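Local coordinates for holo-[acyl-carrier-protein] synthase (Neisseria meningitidis FAM18, PDB 5SUV) that belongs to the 4'-phosphopantetheinyl transferase superfamily and binds coenzyme A in an assembly of three protein chains, at residues A[43-46]-A[47-50]; A[93-96]-A[97-100]; A[14-17]-A[18-22]. One frame throughout, in Å; residues are numbered along the deposited sequence.

All three interactions are local, each held by i to i+4 backbone bonds, but they sit in different places. Interactions 1 and 3 are surface contacts on the same side of the chain's centre, with centres about 13 Å apart. There helices 46-63 and 13-23 pack together, Val-47 CG1 lying 3.9 Å from Ile-17 CG1. Interaction 2 is partly buried on the opposite side of the centre, about 16 Å from interaction 1 between nearest atoms, yet its leucines reach Phe-60 of the same helix 46-63. Chemistry follows place: interaction 1 is a helix start, interaction 2 a leucine and tryptophan face, and interaction 3 a lysine- and arginine-rich stretch of helix reaching the second subunit.

Interaction 1: A[43-46]-A[47-50]; sequences AGKP and VNYL
Tyr-49 N donates to Lys-45 O at 2.7 Å with an N-H...O angle of 158°, and Leu-50 N donates to Pro-46 O at 3.0 Å. These two i to i+4 bonds build the first turn of helix 46-63, with Lys-45 at the N-cap. Asn-48 N is also 3.0 Å from Lys-45 O, but its N-H angle is too poor for a bond. Pro-46 suits the opening position because its ring nitrogen carries no hydrogen and needs no acceptor.

Apolar contact comes from the loop. The Ala-43 methyl approaches the inner end of the Tyr-49 ring obliquely, its CB 3.7 Å from CD2 and 3.8 Å from CG. With CG anti to the backbone N (chi1 -178°), the ring continues past this methyl, and its OH is hydrogen-bonded to Glu-39; Arg-53 adds a cation-pi contact. Nearer the backbone, Lys-45 CB lies 3.7 Å from Asn-48 CB, while the bent lysine chain leads its ammonium away. Val-47 and Leu-50 face helix 13-23.

The turn is therefore closed by uncharged groups: the lysine contributes its carbonyl and CB, and the Tyr-49 hydroxyl finds its partner outside, which would help hold the ring where the Ala-43 methyl meets it.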
loop_
_atom_site.group_PDB
_atom_site.type_symbol
_atom_site.label_atom_id
_atom_site.label_comp_id
_atom_site.label_asym_id
_atom_site.label_seq_id
_atom_site.Cartn_x
_atom_site.Cartn_y
_atom_site.Cartn_z
ATOM N N ALA A 43 12.391 -22.726 -6.244
ATOM C CA ALA A 43 11.300 -22.066 -5.545
ATOM C C ALA A 43 10.206 -23.074 -5.218
ATOM O O ALA A 43 9.777 -23.843 -6.083
ATOM C CB ALA A 43 10.741 -20.926 -6.392
ATOM N N GLY A 44 9.761 -23.076 -3.959
ATOM C CA GLY A 44 8.704 -23.984 -3.554
ATOM C C GLY A 44 7.341 -23.634 -4.116
ATOM O O GLY A 44 6.446 -24.487 -4.124
ATOM N N LYS A 45 7.160 -22.395 -4.571
ATOM C CA LYS A 45 5.894 -21.938 -5.147
ATOM C C LYS A 45 6.196 -21.055 -6.349
ATOM O O LYS A 45 6.094 -19.828 -6.278
ATOM C CB LYS A 45 5.063 -21.182 -4.108
ATOM C CG LYS A 45 4.655 -22.027 -2.911
ATOM C CD LYS A 45 3.780 -21.242 -1.939
ATOM C CE LYS A 45 4.594 -20.260 -1.103
ATOM N NZ LYS A 45 5.501 -20.953 -0.142
ATOM N N PRO A 46 6.551 -21.658 -7.490
ATOM C CA PRO A 46 7.059 -20.848 -8.614
ATOM C C PRO A 46 6.099 -19.776 -9.100
ATOM O O PRO A 46 6.549 -18.718 -9.558
ATOM C CB PRO A 46 7.337 -21.895 -9.705
ATOM C CG PRO A 46 6.548 -23.103 -9.308
ATOM C CD PRO A 46 6.517 -23.093 -7.812
ATOM N N VAL A 47 4.790 -20.009 -9.034
ATOM C CA VAL A 47 3.850 -18.976 -9.454
ATOM C C VAL A 47 3.853 -17.822 -8.453
ATOM O O VAL A 47 3.912 -16.646 -8.835
ATOM C CB VAL A 47 2.442 -19.572 -9.633
ATOM C CG1 VAL A 47 1.465 -18.501 -10.067
ATOM C CG2 VAL A 47 2.466 -20.705 -10.655
ATOM N N ASN A 48 3.806 -18.146 -7.158
ATOM C CA ASN A 48 3.884 -17.126 -6.116
ATOM C C ASN A 48 5.232 -16.414 -6.151
ATOM O O ASN A 48 5.319 -15.210 -5.876
ATOM C CB ASN A 48 3.645 -17.776 -4.749
ATOM C CG ASN A 48 3.655 -16.776 -3.603
ATOM O OD1 ASN A 48 4.713 -16.446 -3.062
ATOM N ND2 ASN A 48 2.468 -16.305 -3.211
ATOM N N TYR A 49 6.294 -17.146 -6.484
ATOM C CA TYR A 49 7.616 -16.546 -6.608
ATOM C C TYR A 49 7.638 -15.502 -7.718
ATOM O O TYR A 49 8.017 -14.349 -7.489
ATOM C CB TYR A 49 8.640 -17.652 -6.870
ATOM C CG TYR A 49 10.075 -17.188 -6.966
ATOM C CD1 TYR A 49 10.588 -16.699 -8.162
ATOM C CD2 TYR A 49 10.922 -17.258 -5.870
ATOM C CE1 TYR A 49 11.899 -16.281 -8.261
ATOM C CE2 TYR A 49 12.247 -16.846 -5.962
ATOM C CZ TYR A 49 12.727 -16.356 -7.159
ATOM O OH TYR A 49 14.041 -15.937 -7.262
ATOM N N LEU A 50 7.225 -15.886 -8.930
ATOM C CA LEU A 50 7.184 -14.930 -10.034
ATOM C C LEU A 50 6.262 -13.762 -9.724
ATOM O O LEU A 50 6.570 -12.615 -10.061
ATOM C CB LEU A 50 6.729 -15.616 -11.322
ATOM C CG LEU A 50 7.740 -16.408 -12.136
ATOM C CD1 LEU A 50 7.030 -17.112 -13.276
ATOM C CD2 LEU A 50 8.818 -15.492 -12.666
#

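Interaction 2: A[93-96]-A[97-100]; sequences PALS and KWLE
Lys-97 opens the second half of this two-turn helical segment by donating its N-H to Pro-93 O, with N and O 3.0 Å apart. Since Pro-93 is the first residue of helix 93-102, this is an early i to i+4 bond of the helix. The Lys-97 CB rests near the carbonyl oxygens of Pro-93 and Ala-94, and the rest of the chain runs outward, extended as far as CE before it turns at the last torsion.

Trp-98 repeats the backbone bond, its N 3.0 Å from Ala-94 O, and adds a side-chain contact. Its six-membered ring presents CE3 to Leu-95 CD1 at 4.0 Å, and the methyl meets the indole obliquely. CG anti to the backbone N (chi1 -176°) carries the indole away from residues 93-96, where it also touches Val-64 and Val-72; Leu-95 touches it near CE3.

Leu-99 makes the shortest of the four backbone bonds, N to Leu-95 O at 2.8 Å. Its CG sits 3.3 Å from that same oxygen and 4.0 Å from Leu-95 CD1. One leucine methyl thus serves both the indole and the next leucine.

Glu-100 closes the walk with N to Ser-96 O at 3.1 Å, while its carboxylate extends outward from the helix.

Leu-95 and Leu-99 are buried against Phe-60 of helix 46-63, and Leu-99 and Ser-96 touch Tyr-91 of strand 87-91. Exposed Lys-97 and Glu-100 with buried leucines at i and i+4 make this an amphipathic alpha-helix, packed on helix 46-63 and the end of a beta-hairpin.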
loop_
_atom_site.group_PDB
_atom_site.type_symbol
_atom_site.label_atom_id
_atom_site.label_comp_id
_atom_site.label_asym_id
_atom_site.label_seq_id
_atom_site.Cartn_x
_atom_site.Cartn_y
_atom_site.Cartn_z
ATOM N N PRO A 93 24.488 -3.587 -11.767
ATOM C CA PRO A 93 25.417 -2.457 -11.588
ATOM C C PRO A 93 24.946 -1.168 -12.247
ATOM O O PRO A 93 25.167 -0.076 -11.701
ATOM C CB PRO A 93 26.732 -2.992 -12.194
ATOM C CG PRO A 93 26.332 -4.137 -13.053
ATOM C CD PRO A 93 25.107 -4.737 -12.436
ATOM N N ALA A 94 24.296 -1.243 -13.402
ATOM C CA ALA A 94 23.878 -0.012 -14.054
ATOM C C ALA A 94 22.805 0.694 -13.240
ATOM O O ALA A 94 22.730 1.927 -13.230
ATOM C CB ALA A 94 23.351 -0.301 -15.443
ATOM N N LEU A 95 21.933 -0.079 -12.591
ATOM C CA LEU A 95 20.898 0.524 -11.749
ATOM C C LEU A 95 21.491 1.099 -10.464
ATOM O O LEU A 95 21.084 2.183 -10.025
ATOM C CB LEU A 95 19.796 -0.507 -11.435
ATOM C CG LEU A 95 18.614 -0.035 -10.574
ATOM C CD1 LEU A 95 17.995 1.232 -11.135
ATOM C CD2 LEU A 95 17.562 -1.157 -10.463
ATOM N N SER A 96 22.407 0.375 -9.814
ATOM C CA SER A 96 23.111 0.947 -8.668
ATOM C C SER A 96 23.685 2.314 -9.017
ATOM O O SER A 96 23.546 3.277 -8.252
ATOM C CB SER A 96 24.235 0.003 -8.201
ATOM O OG SER A 96 23.699 -1.148 -7.582
ATOM N N LYS A 97 24.324 2.417 -10.179
ATOM C CA LYS A 97 24.919 3.681 -10.604
ATOM C C LYS A 97 23.851 4.754 -10.810
ATOM O O LYS A 97 24.004 5.889 -10.352
ATOM C CB LYS A 97 25.730 3.464 -11.881
ATOM C CG LYS A 97 26.412 4.733 -12.381
ATOM C CD LYS A 97 27.082 4.529 -13.724
ATOM C CE LYS A 97 27.823 5.783 -14.168
ATOM N NZ LYS A 97 28.925 6.128 -13.235
ATOM N N TRP A 98 22.746 4.405 -11.476
ATOM C CA TRP A 98 21.685 5.386 -11.689
ATOM C C TRP A 98 21.102 5.855 -10.359
ATOM O O TRP A 98 20.907 7.055 -10.147
ATOM C CB TRP A 98 20.585 4.799 -12.576
ATOM C CG TRP A 98 19.473 5.771 -12.936
ATOM C CD1 TRP A 98 19.500 6.716 -13.913
ATOM C CD2 TRP A 98 18.183 5.861 -12.328
ATOM N NE1 TRP A 98 18.307 7.400 -13.953
ATOM C CE2 TRP A 98 17.480 6.893 -12.984
ATOM C CE3 TRP A 98 17.558 5.180 -11.285
ATOM C CZ2 TRP A 98 16.170 7.252 -12.629
ATOM C CZ3 TRP A 98 16.273 5.541 -10.935
ATOM C CH2 TRP A 98 15.596 6.561 -11.605
ATOM N N LEU A 99 20.833 4.928 -9.438
ATOM C CA LEU A 99 20.286 5.326 -8.147
ATOM C C LEU A 99 21.213 6.322 -7.462
ATOM O O LEU A 99 20.751 7.328 -6.907
ATOM C CB LEU A 99 20.061 4.095 -7.267
ATOM C CG LEU A 99 18.956 3.143 -7.754
ATOM C CD1 LEU A 99 18.990 1.828 -6.972
ATOM C CD2 LEU A 99 17.589 3.779 -7.637
ATOM N N GLU A 100 22.519 6.071 -7.527
ATOM C CA GLU A 100 23.497 6.971 -6.918
ATOM C C GLU A 100 23.479 8.337 -7.591
ATOM O O GLU A 100 23.510 9.368 -6.908
ATOM C CB GLU A 100 24.899 6.350 -6.991
ATOM C CG GLU A 100 25.925 7.064 -6.125
ATOM C CD GLU A 100 27.259 6.343 -6.061
ATOM O OE1 GLU A 100 27.591 5.598 -7.010
ATOM O OE2 GLU A 100 27.977 6.522 -5.054
#

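Interaction 3: A[14-17]-A[18-22]; sequences KRII and RLNKK
Leu-19 leans back along helix 13-23 onto Arg-15, and its side chain can be traced outward atom by atom. CB lies 3.5 Å from Ile-16 O and little farther from Arg-15 O. CG, placed anti to the carbonyl carbon (chi1 -69°), comes to 3.3 Å from Arg-15 O, the oxygen that Leu-19 N already engages at 2.9 Å. CD1 then reaches Arg-15 CG at 4.1 Å; the two side chains run alongside each other in the same direction, hydrocarbon against hydrocarbon. Beyond the turn, Leu-19 rests on Phe-27 of helix 25-31.

One residue on, Asn-20 N bonds to Ile-16 O at 2.8 Å. The Asn-20 side chain passes Ile-16 at a slant, ND2 standing 3.9 Å from CG2. Arg-18 N and Lys-21 N complete the series by donating to Lys-14 O and Ile-17 O, and the Arg-18 chain starts close to the first of these, CG 3.3 Å from Lys-14 O.

Arg-15 is extended from CG to NE, and its NH1 forms a salt bridge with Glu-114 of the second subunit; its side chain is also about 4 Å from a bound coenzyme A at the nearest atoms.

Chemically, this lysine- and arginine-rich stretch of helix keeps two roles apart. Arg-15 CG is packed by Leu-19 CD1, whereas the arginine's charge is met across the subunit interface, which probably restrains the guanidinium there.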
loop_
_atom_site.group_PDB
_atom_site.type_symbol
_atom_site.label_atom_id
_atom_site.label_comp_id
_atom_site.label_asym_id
_atom_site.label_seq_id
_atom_site.Cartn_x
_atom_site.Cartn_y
_atom_site.Cartn_z
ATOM N N LYS A 14 -3.452 -15.661 -11.079
ATOM C CA LYS A 14 -4.024 -16.182 -12.317
ATOM C C LYS A 14 -3.424 -15.488 -13.532
ATOM O O LYS A 14 -3.230 -16.116 -14.579
ATOM C CB LYS A 14 -5.545 -16.024 -12.301
ATOM C CG LYS A 14 -6.244 -16.889 -11.260
ATOM C CD LYS A 14 -7.739 -16.597 -11.200
ATOM C CE LYS A 14 -8.417 -17.375 -10.082
ATOM N NZ LYS A 14 -8.220 -18.849 -10.217
ATOM N N ARG A 15 -3.123 -14.193 -13.412
ATOM C CA ARG A 15 -2.471 -13.488 -14.508
ATOM C C ARG A 15 -1.082 -14.049 -14.757
ATOM O O ARG A 15 -0.670 -14.208 -15.912
ATOM C CB ARG A 15 -2.393 -11.993 -14.215
ATOM C CG ARG A 15 -1.647 -11.169 -15.264
ATOM C CD ARG A 15 -2.038 -9.701 -15.165
ATOM N NE ARG A 15 -0.992 -8.799 -15.642
ATOM C CZ ARG A 15 -0.328 -7.917 -14.892
ATOM N NH1 ARG A 15 -0.578 -7.776 -13.592
ATOM N NH2 ARG A 15 0.599 -7.156 -15.454
ATOM N N ILE A 16 -0.351 -14.370 -13.686
ATOM C CA ILE A 16 0.969 -14.973 -13.854
ATOM C C ILE A 16 0.837 -16.305 -14.577
ATOM O O ILE A 16 1.583 -16.591 -15.522
ATOM C CB ILE A 16 1.673 -15.136 -12.494
ATOM C CG1 ILE A 16 1.903 -13.775 -11.828
ATOM C CG2 ILE A 16 3.013 -15.864 -12.649
ATOM C CD1 ILE A 16 2.908 -12.864 -12.554
ATOM N N ILE A 17 -0.128 -17.129 -14.160
ATOM C CA ILE A 17 -0.357 -18.410 -14.820
ATOM C C ILE A 17 -0.603 -18.204 -16.311
ATOM O O ILE A 17 -0.013 -18.890 -17.154
ATOM C CB ILE A 17 -1.517 -19.161 -14.144
ATOM C CG1 ILE A 17 -1.116 -19.569 -12.723
ATOM C CG2 ILE A 17 -1.918 -20.413 -14.956
ATOM C CD1 ILE A 17 -2.284 -20.175 -11.899
ATOM N N ARG A 18 -1.462 -17.245 -16.665
ATOM C CA ARG A 18 -1.694 -16.968 -18.080
ATOM C C ARG A 18 -0.396 -16.602 -18.781
ATOM O O ARG A 18 -0.100 -17.107 -19.871
ATOM C CB ARG A 18 -2.710 -15.842 -18.248
ATOM C CG ARG A 18 -4.120 -16.200 -17.798
ATOM C CD ARG A 18 -5.145 -15.134 -18.207
ATOM N NE ARG A 18 -4.541 -13.817 -18.431
ATOM C CZ ARG A 18 -4.190 -13.327 -19.621
ATOM N NH1 ARG A 18 -4.380 -14.031 -20.731
ATOM N NH2 ARG A 18 -3.643 -12.119 -19.706
ATOM N N LEU A 19 0.393 -15.721 -18.165
ATOM C CA LEU A 19 1.643 -15.289 -18.779
ATOM C C LEU A 19 2.617 -16.452 -18.937
ATOM O O LEU A 19 3.299 -16.563 -19.962
ATOM C CB LEU A 19 2.268 -14.162 -17.957
ATOM C CG LEU A 19 1.506 -12.831 -17.986
ATOM C CD1 LEU A 19 2.035 -11.847 -16.951
ATOM C CD2 LEU A 19 1.585 -12.207 -19.376
ATOM N N ASN A 20 2.708 -17.325 -17.933
ATOM C CA ASN A 20 3.519 -18.527 -18.091
ATOM C C ASN A 20 2.992 -19.391 -19.228
ATOM O O ASN A 20 3.769 -19.948 -20.013
ATOM C CB ASN A 20 3.535 -19.330 -16.792
ATOM C CG ASN A 20 4.446 -18.736 -15.754
ATOM O OD1 ASN A 20 5.380 -18.003 -16.078
ATOM N ND2 ASN A 20 4.179 -19.046 -14.490
ATOM N N LYS A 21 1.668 -19.510 -19.335
ATOM C CA LYS A 21 1.088 -20.422 -20.312
ATOM C C LYS A 21 1.345 -19.948 -21.734
ATOM O O LYS A 21 1.656 -20.758 -22.616
ATOM C CB LYS A 21 -0.412 -20.574 -20.062
ATOM C CG LYS A 21 -1.077 -21.629 -20.943
ATOM C CD LYS A 21 -2.542 -21.819 -20.562
ATOM C CE LYS A 21 -3.233 -22.830 -21.450
ATOM N NZ LYS A 21 -4.669 -22.968 -21.063
ATOM N N LYS A 22 1.222 -18.644 -21.984
ATOM C CA LYS A 22 1.408 -18.140 -23.341
ATOM C C LYS A 22 2.881 -18.139 -23.736
ATOM O O LYS A 22 3.236 -18.562 -24.840
ATOM C CB LYS A 22 0.825 -16.734 -23.473
ATOM C CG LYS A 22 1.026 -16.153 -24.862
ATOM C CD LYS A 22 0.283 -14.842 -25.079
ATOM C CE LYS A 22 0.481 -14.356 -26.516
ATOM N NZ LYS A 22 -0.201 -13.067 -26.818
#